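Local coordinates for outer membrane associated protein (Francisella tularensis subsp. tularensis, PDB 6U83) that probably anchors the outer membrane to peptidoglycan through this OmpA-like domain, which holds D-alanine in its pocket, and may have porin activity as a whole protein, at residues S81-N84 with F85-S89; A125-M128 with K129-L133; G150-H153 with K154-R158. All coordinates share one frame; numbering follows the deposited sequence.

Interaction 1: residues S81-N84 with F85-S89; sequences SFVN and FIKDS
Phe82 and Ile86, one helical turn apart on helix 73-89, make the closest apolar side-chain contact between 81-84 and 85-89. The methyl CD1 of Ile86 comes within 3.6 Å of Phe82 CE2, approaching the ring obliquely. With CG of Phe82 anti to its own backbone N (chi1 -168°), the ring stands beside the residue's carbonyl carbon, on the side of the next turn where Ile86 lies. A looser apolar pair follows one residue on, where Val83 CG1 meets the aliphatic CE of Lys87 at 4.1 Å; the lysine chain bends at chi3, and its NZ goes on to a weak hydrogen bond with Leu131 O.

Backbone hydrogen bonds of the i to i+4 type run through residues 81-89. The shortest of the four that join 81-84 to 85-89 has Lys87 N 2.8 Å from Val83 O, with an N-H...O angle of 167°. Near the end of the helix Phe85 O accepts twice, from Ser89 N at 2.7 Å and from the hydroxyl Ser89 OG at 3.0 Å. That hydroxyl also lies over one face of the Phe85 ring, offset toward its rim.

On the polar side Asn84 and Asp88 run side by side, pointing the same way, with amide and carboxylate planes 73° apart. Asp88 OD2 stands 3.1 Å from the carbonyl Asn84 O, two acceptors with no bond between them.

The division is that of an amphipathic helix packed on a sheet: Phe82 and Phe85 rest on Val58 of strand 55-63 and Val166 of strand 161-172, while Ile86 reaches Val94. Such helix-on-sheet layering is characteristic of the alpha/beta fold of OmpA-like domains.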
loop_
_atom_site.group_PDB
_atom_site.type_symbol
_atom_site.label_atom_id
_atom_site.label_comp_id
_atom_site.label_asym_id
_atom_site.label_seq_id
_atom_site.Cartn_x
_atom_site.Cartn_y
_atom_site.Cartn_z
ATOM N N SER A 81 3.670 -7.723 6.336
ATOM C CA SER A 81 4.096 -6.844 7.418
ATOM C C SER A 81 3.084 -5.739 7.661
ATOM O O SER A 81 2.845 -5.344 8.808
ATOM C CB SER A 81 5.458 -6.242 7.097
ATOM O OG SER A 81 6.463 -7.229 7.199
ATOM N N PHE A 82 2.505 -5.210 6.587
ATOM C CA PHE A 82 1.430 -4.235 6.714
ATOM C C PHE A 82 0.291 -4.794 7.553
ATOM O O PHE A 82 -0.208 -4.131 8.467
ATOM C CB PHE A 82 0.944 -3.862 5.316
ATOM C CG PHE A 82 0.055 -2.670 5.277
ATOM C CD1 PHE A 82 0.549 -1.419 5.569
ATOM C CD2 PHE A 82 -1.262 -2.794 4.906
ATOM C CE1 PHE A 82 -0.252 -0.324 5.510
ATOM C CE2 PHE A 82 -2.063 -1.699 4.846
ATOM C CZ PHE A 82 -1.558 -0.460 5.149
ATOM N N VAL A 83 -0.126 -6.029 7.260
ATOM C CA VAL A 83 -1.238 -6.639 7.983
ATOM C C VAL A 83 -0.857 -6.894 9.437
ATOM O O VAL A 83 -1.670 -6.689 10.351
ATOM C CB VAL A 83 -1.681 -7.930 7.271
ATOM C CG1 VAL A 83 -2.675 -8.703 8.118
ATOM C CG2 VAL A 83 -2.276 -7.601 5.906
ATOM N N ASN A 84 0.382 -7.342 9.673
ATOM C CA ASN A 84 0.863 -7.600 11.028
ATOM C C ASN A 84 0.769 -6.354 11.902
ATOM O O ASN A 84 0.499 -6.448 13.107
ATOM C CB ASN A 84 2.310 -8.107 10.971
ATOM C CG ASN A 84 2.595 -9.202 11.984
ATOM O OD1 ASN A 84 2.356 -10.383 11.720
ATOM N ND2 ASN A 84 3.120 -8.820 13.147
ATOM N N PHE A 85 0.975 -5.180 11.308
ATOM C CA PHE A 85 0.826 -3.929 12.039
ATOM C C PHE A 85 -0.643 -3.626 12.318
ATOM O O PHE A 85 -0.996 -3.182 13.419
ATOM C CB PHE A 85 1.478 -2.812 11.231
ATOM C CG PHE A 85 1.328 -1.443 11.827
ATOM C CD1 PHE A 85 2.062 -1.072 12.932
ATOM C CD2 PHE A 85 0.498 -0.511 11.239
ATOM C CE1 PHE A 85 1.950 0.191 13.459
ATOM C CE2 PHE A 85 0.379 0.754 11.766
ATOM C CZ PHE A 85 1.107 1.106 12.878
ATOM N N ILE A 86 -1.510 -3.867 11.333
ATOM C CA ILE A 86 -2.940 -3.649 11.516
ATOM C C ILE A 86 -3.476 -4.529 12.642
ATOM O O ILE A 86 -4.216 -4.062 13.515
ATOM C CB ILE A 86 -3.688 -3.899 10.196
ATOM C CG1 ILE A 86 -3.312 -2.830 9.175
ATOM C CG2 ILE A 86 -5.201 -3.931 10.416
ATOM C CD1 ILE A 86 -3.583 -3.265 7.759
ATOM N N LYS A 87 -3.105 -5.813 12.645
ATOM C CA LYS A 87 -3.598 -6.707 13.692
ATOM C C LYS A 87 -3.038 -6.337 15.060
ATOM O O LYS A 87 -3.700 -6.548 16.082
ATOM C CB LYS A 87 -3.262 -8.161 13.357
ATOM C CG LYS A 87 -4.012 -8.729 12.157
ATOM C CD LYS A 87 -3.890 -10.259 12.070
ATOM C CE LYS A 87 -2.473 -10.712 11.738
ATOM N NZ LYS A 87 -2.329 -12.197 11.805
ATOM N N ASP A 88 -1.826 -5.786 15.104
ATOM C CA ASP A 88 -1.245 -5.423 16.389
ATOM C C ASP A 88 -1.755 -4.077 16.875
ATOM O O ASP A 88 -1.964 -3.890 18.077
ATOM C CB ASP A 88 0.279 -5.413 16.301
ATOM C CG ASP A 88 0.879 -6.784 16.539
ATOM O OD1 ASP A 88 0.381 -7.503 17.434
ATOM O OD2 ASP A 88 1.845 -7.147 15.828
ATOM N N SER A 89 -1.963 -3.133 15.965
ATOM C CA SER A 89 -2.491 -1.831 16.345
ATOM C C SER A 89 -3.989 -1.849 16.593
ATOM O O SER A 89 -4.549 -0.816 16.975
ATOM C CB SER A 89 -2.165 -0.800 15.267
ATOM O OG SER A 89 -0.763 -0.700 15.094
#

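Interaction 2: residues A125-M128 with K129-L133; sequences ADYM and KQLGL
Ala125 O receives Lys129 N at 3.1 Å in the closing turns of helix 110-130, which ends in a Schellman motif at Gly132. This helix is the crossover of the beta-alpha-beta unit formed with strands 94-98 and 138-142. Ala125 itself packs on Ile138 and Thr140 of the latter strand.

Asp126 OD1 is hydrogen-bonded by Gln122 NE2; Lys129 NZ adds only a long salt bridge, 3.7 Å from that same OD1. The bend of the lysine chain at chi3 carries its CE past Ala125 O toward the carboxylate.

Tyr127 has Leu131 against one ring face: CG sits 4.3 Å from the ring centroid and 17° off the normal, a CH-pi contact. The methyl Leu131 CD1 approaches Tyr127 CE2 at 3.6 Å. Gln130 crosses the tyrosine at about a right angle, its amide plane 84° from the ring.

Met128 extends toward Phe82 and Val83 of helix 73-89. Its carbonyl serves the helix end: Gly132, with phi 96°, turns the chain back so that Leu133 N makes a weak hydrogen bond to Met128 O at 3.3 Å, and Leu133 CD2 comes to rest 4.2 Å from Met128 CB.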
loop_
_atom_site.group_PDB
_atom_site.type_symbol
_atom_site.label_atom_id
_atom_site.label_comp_id
_atom_site.label_asym_id
_atom_site.label_seq_id
_atom_site.Cartn_x
_atom_site.Cartn_y
_atom_site.Cartn_z
ATOM N N ALA A 125 -6.328 -7.118 -1.327
ATOM C CA ALA A 125 -7.264 -7.390 -0.242
ATOM C C ALA A 125 -7.458 -8.884 -0.041
ATOM O O ALA A 125 -7.598 -9.348 1.096
ATOM C CB ALA A 125 -8.601 -6.715 -0.516
ATOM N N ASP A 126 -7.478 -9.651 -1.134
ATOM C CA ASP A 126 -7.602 -11.097 -1.014
ATOM C C ASP A 126 -6.479 -11.668 -0.166
ATOM O O ASP A 126 -6.725 -12.462 0.750
ATOM C CB ASP A 126 -7.603 -11.736 -2.399
ATOM C CG ASP A 126 -8.945 -11.614 -3.100
ATOM O OD1 ASP A 126 -9.884 -11.017 -2.523
ATOM O OD2 ASP A 126 -9.062 -12.131 -4.236
ATOM N N TYR A 127 -5.236 -11.257 -0.445
ATOM C CA TYR A 127 -4.092 -11.768 0.305
ATOM C C TYR A 127 -4.169 -11.375 1.772
ATOM O O TYR A 127 -3.857 -12.183 2.655
ATOM C CB TYR A 127 -2.788 -11.261 -0.304
ATOM C CG TYR A 127 -1.567 -11.971 0.250
ATOM C CD1 TYR A 127 -1.412 -13.349 0.100
ATOM C CD2 TYR A 127 -0.567 -11.270 0.919
ATOM C CE1 TYR A 127 -0.295 -14.008 0.602
ATOM C CE2 TYR A 127 0.557 -11.923 1.420
ATOM C CZ TYR A 127 0.683 -13.287 1.257
ATOM O OH TYR A 127 1.785 -13.932 1.760
ATOM N N MET A 128 -4.560 -10.130 2.047
ATOM C CA MET A 128 -4.766 -9.706 3.426
ATOM C C MET A 128 -5.701 -10.658 4.149
ATOM O O MET A 128 -5.475 -10.998 5.317
ATOM C CB MET A 128 -5.334 -8.290 3.453
ATOM C CG MET A 128 -4.392 -7.266 2.892
ATOM S SD MET A 128 -5.079 -5.616 3.019
ATOM C CE MET A 128 -3.580 -4.633 3.084
ATOM N N LYS A 129 -6.749 -11.112 3.461
ATOM C CA LYS A 129 -7.697 -12.024 4.085
ATOM C C LYS A 129 -7.056 -13.379 4.359
ATOM O O LYS A 129 -7.288 -13.974 5.419
ATOM C CB LYS A 129 -8.946 -12.167 3.209
ATOM C CG LYS A 129 -9.856 -10.937 3.232
ATOM C CD LYS A 129 -11.083 -11.119 2.362
ATOM C CE LYS A 129 -10.973 -10.347 1.053
ATOM N NZ LYS A 129 -12.225 -10.473 0.230
ATOM N N GLN A 130 -6.239 -13.879 3.421
ATOM C CA GLN A 130 -5.514 -15.125 3.660
ATOM C C GLN A 130 -4.678 -15.035 4.928
ATOM O O GLN A 130 -4.529 -16.023 5.657
ATOM C CB GLN A 130 -4.620 -15.460 2.463
ATOM C CG GLN A 130 -5.361 -15.818 1.185
ATOM C CD GLN A 130 -4.419 -16.020 0.009
ATOM O OE1 GLN A 130 -3.419 -16.735 0.112
ATOM N NE2 GLN A 130 -4.727 -15.376 -1.115
ATOM N N LEU A 131 -4.146 -13.851 5.220
ATOM C CA LEU A 131 -3.273 -13.630 6.360
ATOM C C LEU A 131 -4.002 -13.540 7.699
ATOM O O LEU A 131 -3.347 -13.297 8.718
ATOM C CB LEU A 131 -2.470 -12.359 6.120
ATOM C CG LEU A 131 -1.600 -12.473 4.869
ATOM C CD1 LEU A 131 -0.841 -11.186 4.609
ATOM C CD2 LEU A 131 -0.639 -13.628 5.014
ATOM N N GLY A 132 -5.319 -13.720 7.735
ATOM C CA GLY A 132 -6.059 -13.675 8.982
ATOM C C GLY A 132 -6.705 -12.348 9.314
ATOM O O GLY A 132 -7.143 -12.161 10.459
ATOM N N LEU A 133 -6.762 -11.422 8.359
ATOM C CA LEU A 133 -7.472 -10.161 8.519
ATOM C C LEU A 133 -8.884 -10.305 7.967
ATOM O O LEU A 133 -9.099 -10.952 6.941
ATOM C CB LEU A 133 -6.733 -9.034 7.798
ATOM C CG LEU A 133 -7.199 -7.610 8.086
ATOM C CD1 LEU A 133 -6.903 -7.231 9.531
ATOM C CD2 LEU A 133 -6.529 -6.649 7.127
#

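Interaction 3: residues G150-H153 with K154-R158; sequences GGIH and KSDPR
His153 to Asp156 form a type I beta turn, closed by a hydrogen bond from Asp156 N to His153 O at 3.1 Å. A second bond secures the turn from the side: Ser155 N reaches the imidazole nitrogen His153 ND1 at 3.0 Å, with an N-H...N angle of 165° and only 12° out of the ring plane. The same ND1 lies 2.7 Å from Ser155 OG. Since ND1 accepts from the backbone, the ring's rotation is tied to the turn. The side chain of Ser155 is about 7 Å from the bound D-alanine.

Asp156 directs CG opposite its backbone N (chi1 -172°), beside its carbonyl carbon, where OD1 takes the backbone Arg158 N at 2.7 Å on the anti lone pair, an Asx turn. The guanidinium grips side-on: Arg158 NE meets OD1 of Asp156 at 3.0 Å and Arg158 NH1 meets OD2 at 2.9 Å. Both oxygens lie near the guanidinium plane, but the carboxylate is tilted against it. Ile152 lies against one side of this pair, with CG2 over one guanidinium face, 3.6 Å from Arg158 NH1, and CD1 3.8 Å from Asp156 CB.

Arg158 NH2 bonds Leu41 O, and the backbone of Lys154 pairs with Gln102. The turn lies at the surface in the loop between strands 138-142 and 161-172, with residues 157-158 in 3-10 geometry shortly before the latter strand.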
loop_
_atom_site.group_PDB
_atom_site.type_symbol
_atom_site.label_atom_id
_atom_site.label_comp_id
_atom_site.label_asym_id
_atom_site.label_seq_id
_atom_site.Cartn_x
_atom_site.Cartn_y
_atom_site.Cartn_z
ATOM N N GLY A 150 3.506 11.866 -9.037
ATOM C CA GLY A 150 4.103 13.117 -9.447
ATOM C C GLY A 150 5.573 12.939 -9.781
ATOM O O GLY A 150 6.299 12.188 -9.125
ATOM N N GLY A 151 6.008 13.631 -10.832
ATOM C CA GLY A 151 7.398 13.648 -11.225
ATOM C C GLY A 151 7.796 12.621 -12.261
ATOM O O GLY A 151 8.928 12.668 -12.750
ATOM N N ILE A 152 6.913 11.692 -12.617
ATOM C CA ILE A 152 7.238 10.679 -13.606
ATOM C C ILE A 152 6.189 10.726 -14.708
ATOM O O ILE A 152 5.138 11.350 -14.570
ATOM C CB ILE A 152 7.348 9.277 -12.978
ATOM C CG1 ILE A 152 6.001 8.830 -12.433
ATOM C CG2 ILE A 152 8.383 9.298 -11.835
ATOM C CD1 ILE A 152 6.059 7.525 -11.674
ATOM N N HIS A 153 6.516 10.108 -15.837
ATOM C CA HIS A 153 5.573 10.043 -16.942
ATOM C C HIS A 153 4.390 9.164 -16.549
ATOM O O HIS A 153 4.512 8.258 -15.720
ATOM C CB HIS A 153 6.268 9.502 -18.191
ATOM C CG HIS A 153 5.504 9.712 -19.462
ATOM N ND1 HIS A 153 4.486 8.874 -19.869
ATOM C CD2 HIS A 153 5.634 10.644 -20.437
ATOM C CE1 HIS A 153 4.007 9.291 -21.029
ATOM N NE2 HIS A 153 4.690 10.361 -21.397
ATOM N N LYS A 154 3.225 9.449 -17.138
ATOM C CA LYS A 154 2.027 8.691 -16.793
ATOM C C LYS A 154 2.122 7.218 -17.190
ATOM O O LYS A 154 1.398 6.383 -16.631
ATOM C CB LYS A 154 0.809 9.327 -17.454
ATOM C CG LYS A 154 0.573 10.765 -17.048
ATOM C CD LYS A 154 -0.565 11.362 -17.862
ATOM C CE LYS A 154 -1.192 12.561 -17.171
ATOM N NZ LYS A 154 -2.458 12.946 -17.861
ATOM N N SER A 155 2.984 6.876 -18.146
ATOM C CA SER A 155 3.125 5.501 -18.600
ATOM C C SER A 155 4.197 4.737 -17.833
ATOM O O SER A 155 4.527 3.603 -18.199
ATOM C CB SER A 155 3.442 5.490 -20.089
ATOM O OG SER A 155 4.605 6.254 -20.339
ATOM N N ASP A 156 4.746 5.335 -16.794
ATOM C CA ASP A 156 5.815 4.711 -16.037
ATOM C C ASP A 156 5.258 3.490 -15.301
ATOM O O ASP A 156 4.204 3.585 -14.689
ATOM C CB ASP A 156 6.395 5.745 -15.062
ATOM C CG ASP A 156 7.650 5.268 -14.362
ATOM O OD1 ASP A 156 7.561 4.293 -13.586
ATOM O OD2 ASP A 156 8.720 5.885 -14.569
ATOM N N PRO A 157 5.933 2.335 -15.353
ATOM C CA PRO A 157 5.407 1.164 -14.624
ATOM C C PRO A 157 5.274 1.399 -13.133
ATOM O O PRO A 157 4.560 0.648 -12.462
ATOM C CB PRO A 157 6.450 0.069 -14.915
ATOM C CG PRO A 157 7.218 0.564 -16.083
ATOM C CD PRO A 157 7.239 2.052 -15.957
ATOM N N ARG A 158 5.948 2.402 -12.575
ATOM C CA ARG A 158 5.756 2.651 -11.157
ATOM C C ARG A 158 4.336 3.115 -10.830
ATOM O O ARG A 158 3.919 3.017 -9.671
ATOM C CB ARG A 158 6.778 3.666 -10.666
ATOM C CG ARG A 158 8.133 3.055 -10.370
ATOM C CD ARG A 158 9.172 4.129 -10.091
ATOM N NE ARG A 158 9.427 4.946 -11.276
ATOM C CZ ARG A 158 10.423 5.825 -11.372
ATOM N NH1 ARG A 158 10.590 6.529 -12.482
ATOM N NH2 ARG A 158 11.252 6.002 -10.352
#

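Along the chain the three contacts follow in series, all within the OmpA-like domain. Interactions 1 and 2 are neighbours, their centres 11 Å apart: the end of helix 73-89 meets the end of helix 110-130, with Val83 CG2 3.7 Å from Met128 CG and Ile86 CG2 3.8 Å from Leu133 CD1. These apolar contacts join the two helices that pack against the sheet. Interaction 3 lies about 29 Å from either of the others between centres, in the loop leading into strand 161-172. Interactions 1 and 2 thus join the ends of two helices on one side of the chain's centre, while interaction 3, on the opposite side, lies in a surface loop near the D-alanine pocket.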